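Acyl-CoA thioester hydrolase HI0827 (Haemophilus influenzae Rd KW20, PDB 3BJK) probably hydrolyses the thioester bond of a broad range of acyl-coenzyme A substrates, working as a hotdog-fold hexamer built as a trimer of dimers. Local coordinates at residues C[75-81]-C[97-103]; C[42-47]-C[115-121]. The protein carries 1 engineered substitution. All coordinates share one frame; numbering follows the deposited sequence.

Contact 1 of 2, residues C[75-81]-C[97-103]; sequences GDVVCCY and EVWVKKV
Val77-Tyr81 and Glu97-Lys101 run antiparallel, their axes 4.7 Å apart at closest and their directions at 153°, with hydrogen-bonded pairs at Val77-Lys101, Cys79-Trp99 and Tyr81-Glu97. Six backbone N-H...O bonds close these three pairs, the straightest being Trp99 N to Cys79 O, 2.9 Å with 175° at the hydrogen. The two non-hydrogen-bonded pairs put Val78, Val100, Cys80 and Val98 on one face of the sheet, which helix 35-54 covers with Trp37, Gln41 and Met42. There Val78 CG1 meets Val98 CG1 at 3.5 Å, each methyl lying anti to its own backbone N, while Cys80 SG rests 3.8 Å from Val98 CG2.

On the face of Val77, Cys79 and Tyr81, the Tyr81 ring turns an edge toward the five-membered ring of Trp99 in an offset edge-to-face pair, planes at 87°. The indole is held in its own strand as well: Trp99 NE1 donates to Glu97 OE1 at 2.8 Å, with the acceptor in the ring plane but the donor well above the carboxylate plane. The other oxygen of that carboxylate, OE2, forms a salt bridge with Arg10. The extended chain of Lys101 leads away from segment 75-81 to a salt bridge with Glu52 of the second subunit.

At the open end of the hairpin, Lys102 bends at chi2 and chi3 to bring NZ to the syn lone pair of Asp76 OD1, a 2.8 Å salt bridge. The other oxygen, Asp76 OD2, is held by Ser73 N and a water, and also touches Val100 CG1 at 3.3 Å. A second water links Gly75 O to Val103 N. This continuous register belongs to the hairpin of strands 77-87 and 91-101, consecutive strands in the antiparallel sheet of the hotdog fold.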
ATOM      1  N   GLY C  75       3.110  -9.135 -14.255  1.00 27.74           N
ATOM      2  CA  GLY C  75       3.225 -10.576 -14.429  1.00 27.85           C
ATOM      3  C   GLY C  75       4.637 -11.065 -14.769  1.00 27.42           C
ATOM      4  O   GLY C  75       4.856 -12.276 -14.731  1.00 27.86           O
ATOM      5  N   ASP C  76       5.568 -10.152 -15.103  1.00 27.51           N
ATOM      6  CA  ASP C  76       6.994 -10.478 -15.319  1.00 28.75           C
ATOM      7  C   ASP C  76       7.585 -10.904 -13.958  1.00 28.02           C
ATOM      8  O   ASP C  76       7.244 -10.352 -12.940  1.00 27.41           O
ATOM      9  CB  ASP C  76       7.811  -9.223 -15.761  1.00 29.51           C
ATOM     10  CG  ASP C  76       7.632  -8.849 -17.231  1.00 31.80           C
ATOM     11  OD1 ASP C  76       6.953  -9.563 -17.998  1.00 27.67           O
ATOM     12  OD2 ASP C  76       8.175  -7.775 -17.594  1.00 32.89           O
ATOM     13  N   VAL C  77       8.486 -11.874 -13.974  1.00 29.51           N
ATOM     14  CA  VAL C  77       9.319 -12.184 -12.819  1.00 28.80           C
ATOM     15  C   VAL C  77      10.456 -11.185 -12.873  1.00 30.24           C
ATOM     16  O   VAL C  77      11.038 -10.989 -13.939  1.00 29.82           O
ATOM     17  CB  VAL C  77       9.839 -13.603 -12.872  1.00 28.46           C
ATOM     18  CG1 VAL C  77      10.849 -13.848 -11.752  1.00 27.16           C
ATOM     19  CG2 VAL C  77       8.696 -14.592 -12.821  1.00 28.77           C
ATOM     20  N   VAL C  78      10.738 -10.530 -11.742  1.00 29.68           N
ATOM     21  CA  VAL C  78      11.737  -9.480 -11.660  1.00 30.91           C
ATOM     22  C   VAL C  78      12.839  -9.874 -10.653  1.00 31.07           C
ATOM     23  O   VAL C  78      12.538 -10.126  -9.473  1.00 31.76           O
ATOM     24  CB  VAL C  78      11.105  -8.132 -11.288  1.00 30.48           C
ATOM     25  CG1 VAL C  78      12.173  -6.989 -11.195  1.00 32.80           C
ATOM     26  CG2 VAL C  78       9.992  -7.768 -12.298  1.00 32.45           C
ATOM     27  N   CYS C  79      14.081  -9.967 -11.151  1.00 31.84           N
ATOM     28  CA  CYS C  79      15.295 -10.286 -10.357  1.00 32.22           C
ATOM     29  C   CYS C  79      16.236  -9.112 -10.313  1.00 32.43           C
ATOM     30  O   CYS C  79      16.413  -8.450 -11.351  1.00 32.93           O
ATOM     31  CB  CYS C  79      16.084 -11.415 -10.999  1.00 32.12           C
ATOM     32  SG  CYS C  79      15.178 -12.918 -11.149  1.00 35.87           S
ATOM     33  N   CYS C  80      16.914  -8.926  -9.168  1.00 32.42           N
ATOM     34  CA  CYS C  80      17.960  -7.891  -9.002  1.00 31.89           C
ATOM     35  C   CYS C  80      19.263  -8.596  -8.666  1.00 31.05           C
ATOM     36  O   CYS C  80      19.284  -9.422  -7.776  1.00 31.42           O
ATOM     37  CB  CYS C  80      17.621  -6.894  -7.905  1.00 31.69           C
ATOM     38  SG  CYS C  80      16.210  -5.811  -8.281  1.00 33.01           S
ATOM     39  N   TYR C  81      20.296  -8.331  -9.457  1.00 30.39           N
ATOM     40  CA  TYR C  81      21.624  -8.891  -9.247  1.00 29.98           C
ATOM     41  C   TYR C  81      22.598  -7.796  -8.876  1.00 29.75           C
ATOM     42  O   TYR C  81      22.522  -6.657  -9.379  1.00 28.97           O
ATOM     43  CB  TYR C  81      22.128  -9.602 -10.482  1.00 30.09           C
ATOM     44  CG  TYR C  81      21.361 -10.810 -10.876  1.00 30.53           C
ATOM     45  CD1 TYR C  81      20.239 -10.699 -11.705  1.00 31.15           C
ATOM     46  CD2 TYR C  81      21.745 -12.084 -10.438  1.00 29.58           C
ATOM     47  CE1 TYR C  81      19.532 -11.794 -12.075  1.00 29.95           C
ATOM     48  CE2 TYR C  81      21.024 -13.188 -10.796  1.00 30.63           C
ATOM     49  CZ  TYR C  81      19.914 -13.040 -11.626  1.00 31.57           C
ATOM     50  OH  TYR C  81      19.221 -14.161 -12.050  1.00 33.07           O
ATOM     51  N   GLU C  97      21.846  -4.813 -11.481  1.00 32.34           N
ATOM     52  CA  GLU C  97      21.099  -5.001 -12.715  1.00 32.65           C
ATOM     53  C   GLU C  97      19.764  -5.671 -12.401  1.00 32.56           C
ATOM     54  O   GLU C  97      19.690  -6.638 -11.584  1.00 32.14           O
ATOM     55  CB  GLU C  97      21.806  -5.903 -13.663  1.00 32.88           C
ATOM     56  CG  GLU C  97      23.209  -5.463 -14.073  1.00 34.50           C
ATOM     57  CD  GLU C  97      23.786  -6.337 -15.188  1.00 38.85           C
ATOM     58  OE1 GLU C  97      23.431  -7.547 -15.296  1.00 37.56           O
ATOM     59  OE2 GLU C  97      24.623  -5.815 -15.964  1.00 42.23           O
ATOM     60  N   VAL C  98      18.720  -5.107 -13.007  1.00 32.72           N
ATOM     61  CA  VAL C  98      17.354  -5.666 -13.007  1.00 32.29           C
ATOM     62  C   VAL C  98      17.051  -6.390 -14.272  1.00 31.74           C
ATOM     63  O   VAL C  98      17.230  -5.863 -15.368  1.00 29.35           O
ATOM     64  CB  VAL C  98      16.274  -4.613 -12.751  1.00 32.98           C
ATOM     65  CG1 VAL C  98      14.940  -5.295 -12.570  1.00 32.32           C
ATOM     66  CG2 VAL C  98      16.604  -3.787 -11.518  1.00 33.07           C
ATOM     67  N   TRP C  99      16.657  -7.650 -14.090  1.00 31.28           N
ATOM     68  CA  TRP C  99      16.385  -8.556 -15.153  1.00 31.91           C
ATOM     69  C   TRP C  99      14.953  -9.074 -14.962  1.00 31.58           C
ATOM     70  O   TRP C  99      14.489  -9.271 -13.837  1.00 31.99           O
ATOM     71  CB  TRP C  99      17.376  -9.732 -15.106  1.00 32.19           C
ATOM     72  CG  TRP C  99      18.782  -9.421 -15.592  1.00 30.28           C
ATOM     73  CD1 TRP C  99      19.779  -8.747 -14.911  1.00 29.88           C
ATOM     74  CD2 TRP C  99      19.334  -9.809 -16.826  1.00 28.08           C
ATOM     75  NE1 TRP C  99      20.893  -8.692 -15.671  1.00 31.02           N
ATOM     76  CE2 TRP C  99      20.663  -9.328 -16.857  1.00 28.89           C
ATOM     77  CE3 TRP C  99      18.836 -10.517 -17.935  1.00 29.46           C
ATOM     78  CZ2 TRP C  99      21.490  -9.520 -17.948  1.00 30.74           C
ATOM     79  CZ3 TRP C  99      19.668 -10.707 -19.026  1.00 31.77           C
ATOM     80  CH2 TRP C  99      20.989 -10.218 -19.018  1.00 31.02           C
ATOM     81  N   VAL C 100      14.299  -9.286 -16.081  1.00 30.75           N
ATOM     82  CA  VAL C 100      12.958  -9.863 -16.162  1.00 31.91           C
ATOM     83  C   VAL C 100      13.014 -11.247 -16.828  1.00 30.13           C
ATOM     84  O   VAL C 100      13.848 -11.517 -17.707  1.00 30.62           O
ATOM     85  CB  VAL C 100      12.016  -8.909 -16.977  1.00 30.51           C
ATOM     86  CG1 VAL C 100      10.893  -9.613 -17.623  1.00 36.60           C
ATOM     87  CG2 VAL C 100      11.535  -7.724 -16.102  1.00 32.74           C
ATOM     88  N   LYS C 101      12.105 -12.114 -16.391  1.00 30.37           N
ATOM     89  CA  LYS C 101      11.802 -13.389 -17.057  1.00 30.31           C
ATOM     90  C   LYS C 101      10.302 -13.481 -17.373  1.00 30.76           C
ATOM     91  O   LYS C 101       9.464 -13.282 -16.474  1.00 28.64           O
ATOM     92  CB  LYS C 101      12.226 -14.554 -16.147  1.00 30.62           C
ATOM     93  CG  LYS C 101      12.047 -15.969 -16.728  1.00 30.32           C
ATOM     94  CD  LYS C 101      12.397 -17.025 -15.650  1.00 32.29           C
ATOM     95  CE  LYS C 101      12.379 -18.412 -16.133  1.00 33.32           C
ATOM     96  NZ  LYS C 101      12.826 -19.423 -15.123  1.00 34.94           N
ATOM     97  N   LYS C 102       9.981 -13.759 -18.641  1.00 31.48           N
ATOM     98  CA  LYS C 102       8.612 -13.987 -19.099  1.00 33.20           C
ATOM     99  C   LYS C 102       8.234 -15.440 -18.800  1.00 33.96           C
ATOM    100  O   LYS C 102       8.783 -16.371 -19.401  1.00 33.96           O
ATOM    101  CB  LYS C 102       8.476 -13.802 -20.629  1.00 33.98           C
ATOM    102  CG  LYS C 102       8.953 -12.481 -21.206  1.00 36.52           C
ATOM    103  CD  LYS C 102       8.302 -11.340 -20.514  1.00 40.04           C
ATOM    104  CE  LYS C 102       7.850 -10.258 -21.483  1.00 42.66           C
ATOM    105  NZ  LYS C 102       7.107  -9.183 -20.732  1.00 42.61           N
ATOM    106  N   VAL C 103       7.276 -15.616 -17.899  1.00 35.60           N
ATOM    107  CA  VAL C 103       6.780 -16.960 -17.499  1.00 36.94           C
ATOM    108  C   VAL C 103       5.319 -17.195 -17.880  1.00 38.89           C
ATOM    109  O   VAL C 103       4.906 -18.359 -18.050  1.00 38.65           O
ATOM    110  CB  VAL C 103       6.963 -17.211 -15.973  1.00 37.07           C
ATOM    111  CG1 VAL C 103       8.445 -17.109 -15.584  1.00 36.35           C
ATOM    112  CG2 VAL C 103       6.153 -16.195 -15.136  1.00 36.63           C
TER
HETATM  113  O   HOH W   1       5.292 -13.417 -17.236  1.00 37.10           O
HETATM  114  O   HOH W   2       8.868  -6.555 -19.758  1.00 33.93           O

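Contact 2 of 2, residues C[42-47]-C[115-121]; sequences MAMGGA and TDAVFTF. Engineered in segment 42-47: Ala43 (natural residue Asp).
The rings of Phe119 and Phe121 rise from strand 115-121 to meet successive parts of helix 42-47, whose axis comes within 9.5 Å of the strand's at closest, at a 54° angle. Phe119 points its far end at the start of the segment: CE1 lies 3.7 Å from Met42 CB, and CZ comes 3.6 Å from Ala43 N, an approach oblique to the ring. One ring face also looks onto Met42 O, which sits above the plane but displaced toward the rim. CE2 meets the methyl of Ala43, an engineered residue that replaces the natural Asp.

Phe121 reaches the next turn, where its CZ presses on Gly46 C at 3.4 Å and its CE1 lies 3.8 Å from Ala47 CB. With no side chain at Gly46, the ring meets the helix backbone itself, CE2 and CZ lying against the Gly46 carbonyl group and CZ also against Ala47 N. Helix 35-54 packed against one face of the curved antiparallel sheet is the 'sausage in the bun' of the hotdog fold, and alternate residues Thr115, Ala117, Phe119 and Phe121 supply the strand's share of that face.

Farther toward Thr115, Met42 takes over the contact. Its chain is extended at chi2 (-168°) and bends at chi3 (-74°), bringing Met42 SD to 3.9 Å from Ala117 CB and Met42 CE to 3.6 Å from Thr115 CG2, so that Met42 and Thr115 cross obliquely. Val96 and Val98 of strand 91-101 also touch Met42, while Ala43 packs on Met39 of the third subunit.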
ATOM      1  N   MET C  42      15.772  -2.101  -6.517  1.00 31.91           N
ATOM      2  CA  MET C  42      17.252  -1.971  -6.606  1.00 32.49           C
ATOM      3  C   MET C  42      17.843  -1.534  -5.297  1.00 32.33           C
ATOM      4  O   MET C  42      18.817  -2.111  -4.872  1.00 32.55           O
ATOM      5  CB  MET C  42      17.665  -1.015  -7.712  1.00 31.73           C
ATOM      6  CG  MET C  42      17.281  -1.510  -9.144  1.00 33.40           C
ATOM      7  SD  MET C  42      18.056  -0.579 -10.477  1.00 36.94           S
ATOM      8  CE  MET C  42      17.121   0.913 -10.408  1.00 39.70           C
ATOM      9  N   ALA C  43      17.203  -0.550  -4.643  1.00 33.14           N
ATOM     10  CA  ALA C  43      17.642  -0.049  -3.344  1.00 33.33           C
ATOM     11  C   ALA C  43      17.647  -1.109  -2.235  1.00 34.22           C
ATOM     12  O   ALA C  43      18.640  -1.220  -1.418  1.00 33.12           O
ATOM     13  CB  ALA C  43      16.761   1.087  -2.928  1.00 33.39           C
ATOM     14  N   MET C  44      16.540  -1.846  -2.159  1.00 32.45           N
ATOM     15  CA  MET C  44      16.382  -2.889  -1.185  1.00 34.12           C
ATOM     16  C   MET C  44      17.364  -4.026  -1.420  1.00 31.83           C
ATOM     17  O   MET C  44      18.047  -4.482  -0.468  1.00 29.79           O
ATOM     18  CB  MET C  44      14.943  -3.381  -1.232  1.00 34.48           C
ATOM     19  CG  MET C  44      14.634  -4.625  -0.489  1.00 36.84           C
ATOM     20  SD  MET C  44      12.844  -4.868  -0.315  1.00 43.57           S
ATOM     21  CE  MET C  44      12.210  -3.264  -0.122  1.00 39.38           C
ATOM     22  N   GLY C  45      17.454  -4.459  -2.686  1.00 29.64           N
ATOM     23  CA  GLY C  45      18.368  -5.508  -3.067  1.00 30.56           C
ATOM     24  C   GLY C  45      19.811  -5.159  -2.811  1.00 30.03           C
ATOM     25  O   GLY C  45      20.543  -5.868  -2.136  1.00 31.00           O
ATOM     26  N   GLY C  46      20.224  -4.020  -3.351  1.00 31.67           N
ATOM     27  CA  GLY C  46      21.583  -3.506  -3.120  1.00 30.07           C
ATOM     28  C   GLY C  46      21.972  -3.425  -1.663  1.00 30.37           C
ATOM     29  O   GLY C  46      23.068  -3.851  -1.280  1.00 28.34           O
ATOM     30  N   ALA C  47      21.036  -2.952  -0.844  1.00 31.07           N
ATOM     31  CA  ALA C  47      21.238  -2.822   0.616  1.00 30.76           C
ATOM     32  C   ALA C  47      21.436  -4.129   1.331  1.00 29.40           C
ATOM     33  O   ALA C  47      22.240  -4.183   2.315  1.00 28.53           O
ATOM     34  CB  ALA C  47      20.074  -2.098   1.232  1.00 31.48           C
ATOM     35  N   THR C 115      17.001  -2.652 -16.371  1.00 29.67           N
ATOM     36  CA  THR C 115      17.434  -1.492 -15.562  1.00 29.90           C
ATOM     37  C   THR C 115      18.796  -1.779 -14.914  1.00 31.14           C
ATOM     38  O   THR C 115      19.162  -2.972 -14.616  1.00 29.56           O
ATOM     39  CB  THR C 115      16.408  -1.146 -14.380  1.00 29.85           C
ATOM     40  OG1 THR C 115      15.051  -1.362 -14.784  1.00 30.01           O
ATOM     41  CG2 THR C 115      16.547   0.287 -13.933  1.00 29.68           C
ATOM     42  N   ASP C 116      19.602  -0.713 -14.764  1.00 31.21           N
ATOM     43  CA  ASP C 116      20.823  -0.817 -13.978  1.00 30.65           C
ATOM     44  C   ASP C 116      21.032   0.425 -13.124  1.00 31.48           C
ATOM     45  O   ASP C 116      20.347   1.421 -13.285  1.00 31.87           O
ATOM     46  CB  ASP C 116      22.043  -1.153 -14.812  1.00 31.70           C
ATOM     47  CG  ASP C 116      22.459  -0.054 -15.806  1.00 31.82           C
ATOM     48  OD1 ASP C 116      22.397   1.178 -15.549  1.00 31.50           O
ATOM     49  OD2 ASP C 116      22.895  -0.467 -16.876  1.00 35.94           O
ATOM     50  N   ALA C 117      21.954   0.315 -12.181  1.00 30.58           N
ATOM     51  CA  ALA C 117      22.309   1.439 -11.331  1.00 30.70           C
ATOM     52  C   ALA C 117      23.620   1.122 -10.589  1.00 31.01           C
ATOM     53  O   ALA C 117      23.985  -0.050 -10.382  1.00 31.84           O
ATOM     54  CB  ALA C 117      21.197   1.708 -10.368  1.00 30.09           C
ATOM     55  N   VAL C 118      24.303   2.161 -10.140  1.00 31.15           N
ATOM     56  CA  VAL C 118      25.431   1.967  -9.213  1.00 29.70           C
ATOM     57  C   VAL C 118      25.143   2.745  -7.925  1.00 28.90           C
ATOM     58  O   VAL C 118      25.026   3.971  -7.978  1.00 29.02           O
ATOM     59  CB  VAL C 118      26.735   2.460  -9.858  1.00 29.80           C
ATOM     60  CG1 VAL C 118      27.900   2.337  -8.845  1.00 30.54           C
ATOM     61  CG2 VAL C 118      27.005   1.650 -11.137  1.00 30.43           C
ATOM     62  N   PHE C 119      24.998   1.999  -6.820  1.00 28.86           N
ATOM     63  CA  PHE C 119      24.642   2.486  -5.490  1.00 29.80           C
ATOM     64  C   PHE C 119      25.882   2.546  -4.664  1.00 29.07           C
ATOM     65  O   PHE C 119      26.765   1.714  -4.818  1.00 30.47           O
ATOM     66  CB  PHE C 119      23.696   1.517  -4.763  1.00 31.17           C
ATOM     67  CG  PHE C 119      22.243   1.642  -5.176  1.00 33.95           C
ATOM     68  CD1 PHE C 119      21.788   1.102  -6.373  1.00 37.45           C
ATOM     69  CD2 PHE C 119      21.328   2.241  -4.333  1.00 33.98           C
ATOM     70  CE1 PHE C 119      20.467   1.262  -6.739  1.00 36.34           C
ATOM     71  CE2 PHE C 119      20.056   2.374  -4.676  1.00 35.13           C
ATOM     72  CZ  PHE C 119      19.604   1.884  -5.885  1.00 36.80           C
ATOM     73  N   THR C 120      25.913   3.507  -3.765  1.00 28.80           N
ATOM     74  CA  THR C 120      26.895   3.577  -2.678  1.00 29.37           C
ATOM     75  C   THR C 120      26.177   3.600  -1.306  1.00 30.15           C
ATOM     76  O   THR C 120      25.312   4.449  -1.024  1.00 30.20           O
ATOM     77  CB  THR C 120      27.815   4.837  -2.793  1.00 28.69           C
ATOM     78  OG1 THR C 120      28.263   5.003  -4.144  1.00 31.11           O
ATOM     79  CG2 THR C 120      28.956   4.774  -1.787  1.00 28.02           C
ATOM     80  N   PHE C 121      26.617   2.701  -0.440  1.00 30.04           N
ATOM     81  CA  PHE C 121      26.107   2.568   0.905  1.00 31.54           C
ATOM     82  C   PHE C 121      27.202   2.862   1.890  1.00 31.28           C
ATOM     83  O   PHE C 121      28.365   2.734   1.572  1.00 31.37           O
ATOM     84  CB  PHE C 121      25.669   1.118   1.142  1.00 32.65           C
ATOM     85  CG  PHE C 121      24.637   0.650   0.168  1.00 31.76           C
ATOM     86  CD1 PHE C 121      23.286   0.861   0.426  1.00 32.68           C
ATOM     87  CD2 PHE C 121      25.010   0.070  -1.017  1.00 34.54           C
ATOM     88  CE1 PHE C 121      22.330   0.472  -0.438  1.00 33.83           C
ATOM     89  CE2 PHE C 121      24.026  -0.322  -1.934  1.00 30.98           C
ATOM     90  CZ  PHE C 121      22.680  -0.130  -1.621  1.00 33.75           C
TER

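How the contacts relate
Both contacts are buried and share one antiparallel sheet, since strands 91-101 and 111-123 are neighbours in it, yet they differ in kind. Contact 1 is strand against strand, held by regular backbone bonds, with a salt bridge at one end and an aromatic pair at the other. Contact 2 sets helix against strand through apolar side chains and rings laid on the helix backbone, without hydrogen bonds between the segments, its centre about 4 Å from the centre of the chain, against about 12 Å for that of contact 1. They meet directly: Val98 N lies 2.7 Å from Thr115 O, a probable hydrogen bond, and Val98 CG2 packs 3.4 Å from Met42 CG, joining hairpin to helix.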